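Local coordinates for beta-D-glucoside glucohydrolase (Trichoderma reesei, PDB 4I8D), which probably hydrolyses terminal, non-reducing beta-D-glucosyl residues, releasing beta-D-glucose during cellulose breakdown, at residues Ala634-Thr639 with Ala668-Arg673. Residues are numbered along the deposited sequence; the frame is centred on the assembly and turned at random.
Sequences AQLYIT and ATFNIR
In the core of the fibronectin type III-like beta-sandwich, Leu636 and Phe670 meet between two facing sheets. Strands 634-639 and 668-673 run the same way at 32° to each other, their axes 8.5 Å apart at closest, and no hydrogen bond joins them; apolar side chains do most of the joining. Leu636 CB sits almost squarely over one face of the Phe670 ring, 4.0 Å from its centroid, a CH-pi contact to which the flat ring offers a broad surface. Because CG of Leu636 lies anti to the backbone N (chi1 168°), the branch runs on past the ring, and CD2 comes 3.8 Å from Phe670 CB. Leu636 CD2 also meets Ile672 CD1 at 3.3 Å, the two branched residues packing methyl to methyl, as suits a buried apolar interface. At the other end, Phe670 CE1, at the ring edge, lies 3.6 Å from the backbone O of Ala634, while the small Ala634 CB faces Ala668 CB at 4.3 Å, alanines suiting a place beside so broad a ring. A serine in place of Phe670 would probably open a gap between the sheets and leave Leu636 CB without its aromatic partner. On the far side of strand 634-639, Tyr637 OH donates to Gln635 OE1. Ile696 and Val698 of strand 692-699 touch Leu636 within its own sheet, whereas Ile672 packs against Ala616 of strand 614-624 in the opposing one.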
loop_
_atom_site.group_PDB
_atom_site.type_symbol
_atom_site.label_atom_id
_atom_site.label_comp_id
_atom_site.label_asym_id
_atom_site.label_seq_id
_atom_site.Cartn_x
_atom_site.Cartn_y
_atom_site.Cartn_z
ATOM N N ALA A 634 16.992 -9.480 4.278
ATOM C CA ALA A 634 17.486 -10.448 3.302
ATOM C C ALA A 634 16.378 -10.813 2.308
ATOM O O ALA A 634 15.235 -11.062 2.702
ATOM C CB ALA A 634 18.022 -11.689 4.003
ATOM N N GLN A 635 16.716 -10.833 1.020
ATOM C CA GLN A 635 15.700 -10.978 -0.016
ATOM C C GLN A 635 15.959 -12.158 -0.956
ATOM O O GLN A 635 17.108 -12.434 -1.323
ATOM C CB GLN A 635 15.583 -9.677 -0.820
ATOM C CG GLN A 635 15.201 -8.438 -0.003
ATOM C CD GLN A 635 15.606 -7.134 -0.689
ATOM O OE1 GLN A 635 15.427 -6.962 -1.903
ATOM N NE2 GLN A 635 16.164 -6.212 0.087
ATOM N N LEU A 636 14.880 -12.838 -1.351
ATOM C CA LEU A 636 14.945 -13.913 -2.338
ATOM C C LEU A 636 14.364 -13.498 -3.695
ATOM O O LEU A 636 13.207 -13.064 -3.784
ATOM C CB LEU A 636 14.223 -15.167 -1.829
ATOM C CG LEU A 636 13.954 -16.278 -2.865
ATOM C CD1 LEU A 636 15.230 -16.975 -3.316
ATOM C CD2 LEU A 636 12.947 -17.289 -2.342
ATOM N N TYR A 637 15.166 -13.661 -4.747
ATOM C CA TYR A 637 14.707 -13.450 -6.115
ATOM C C TYR A 637 14.812 -14.732 -6.912
ATOM O O TYR A 637 15.817 -15.456 -6.842
ATOM C CB TYR A 637 15.475 -12.307 -6.804
ATOM C CG TYR A 637 15.175 -10.969 -6.171
ATOM C CD1 TYR A 637 14.094 -10.203 -6.593
ATOM C CD2 TYR A 637 15.950 -10.492 -5.129
ATOM C CE1 TYR A 637 13.798 -8.992 -5.995
ATOM C CE2 TYR A 637 15.666 -9.285 -4.525
ATOM C CZ TYR A 637 14.590 -8.541 -4.958
ATOM O OH TYR A 637 14.322 -7.344 -4.347
ATOM N N ILE A 638 13.763 -14.997 -7.681
ATOM C CA ILE A 638 13.696 -16.199 -8.494
ATOM C C ILE A 638 13.701 -15.903 -9.997
ATOM O O ILE A 638 12.929 -15.078 -10.500
ATOM C CB ILE A 638 12.480 -17.072 -8.101
ATOM C CG1 ILE A 638 12.666 -17.611 -6.670
ATOM C CG2 ILE A 638 12.278 -18.201 -9.107
ATOM C CD1 ILE A 638 11.566 -18.532 -6.170
ATOM N N THR A 639 14.600 -16.592 -10.694
ATOM C CA THR A 639 14.594 -16.676 -12.150
ATOM C C THR A 639 13.918 -17.986 -12.566
ATOM O O THR A 639 14.288 -19.063 -12.087
ATOM C CB THR A 639 16.031 -16.644 -12.699
ATOM O OG1 THR A 639 16.699 -15.483 -12.197
ATOM C CG2 THR A 639 16.044 -16.633 -14.241
ATOM N N ALA A 668 17.738 -16.811 7.886
ATOM C CA ALA A 668 16.542 -16.339 7.204
ATOM C C ALA A 668 15.904 -17.483 6.416
ATOM O O ALA A 668 16.585 -18.173 5.643
ATOM C CB ALA A 668 16.880 -15.178 6.284
ATOM N N THR A 669 14.600 -17.673 6.617
ATOM C CA THR A 669 13.862 -18.778 6.003
ATOM C C THR A 669 12.818 -18.280 5.000
ATOM O O THR A 669 11.904 -17.532 5.362
ATOM C CB THR A 669 13.186 -19.659 7.085
ATOM O OG1 THR A 669 14.174 -20.098 8.023
ATOM C CG2 THR A 669 12.499 -20.888 6.470
ATOM N N PHE A 670 12.957 -18.704 3.743
ATOM C CA PHE A 670 12.010 -18.310 2.694
ATOM C C PHE A 670 11.108 -19.474 2.290
ATOM O O PHE A 670 11.567 -20.456 1.699
ATOM C CB PHE A 670 12.729 -17.748 1.454
ATOM C CG PHE A 670 13.780 -16.719 1.763
ATOM C CD1 PHE A 670 13.428 -15.460 2.239
ATOM C CD2 PHE A 670 15.124 -17.004 1.564
ATOM C CE1 PHE A 670 14.401 -14.508 2.519
ATOM C CE2 PHE A 670 16.100 -16.059 1.838
ATOM C CZ PHE A 670 15.740 -14.809 2.316
ATOM N N ASN A 671 9.824 -19.357 2.609
ATOM C CA ASN A 671 8.870 -20.389 2.250
ATOM C C ASN A 671 8.235 -20.138 0.895
ATOM O O ASN A 671 7.575 -19.116 0.673
ATOM C CB ASN A 671 7.820 -20.565 3.347
ATOM C CG ASN A 671 8.410 -21.130 4.631
ATOM O OD1 ASN A 671 9.325 -21.965 4.603
ATOM N ND2 ASN A 671 7.891 -20.675 5.769
ATOM N N ILE A 672 8.456 -21.083 -0.013
ATOM C CA ILE A 672 7.995 -20.965 -1.386
ATOM C C ILE A 672 6.644 -21.654 -1.538
ATOM O O ILE A 672 6.565 -22.877 -1.474
ATOM C CB ILE A 672 9.002 -21.607 -2.378
ATOM C CG1 ILE A 672 10.464 -21.323 -1.985
ATOM C CG2 ILE A 672 8.698 -21.198 -3.814
ATOM C CD1 ILE A 672 10.884 -19.871 -2.056
ATOM N N ARG A 673 5.585 -20.871 -1.731
ATOM C CA ARG A 673 4.266 -21.424 -2.047
ATOM C C ARG A 673 4.309 -21.924 -3.490
ATOM O O ARG A 673 5.281 -21.666 -4.200
ATOM C CB ARG A 673 3.161 -20.382 -1.841
ATOM C CG ARG A 673 3.169 -19.720 -0.463
ATOM C CD ARG A 673 2.339 -18.438 -0.417
ATOM N NE ARG A 673 2.798 -17.433 -1.385
ATOM C CZ ARG A 673 2.362 -16.174 -1.447
ATOM N NH1 ARG A 673 1.445 -15.732 -0.596
ATOM N NH2 ARG A 673 2.844 -15.348 -2.372
#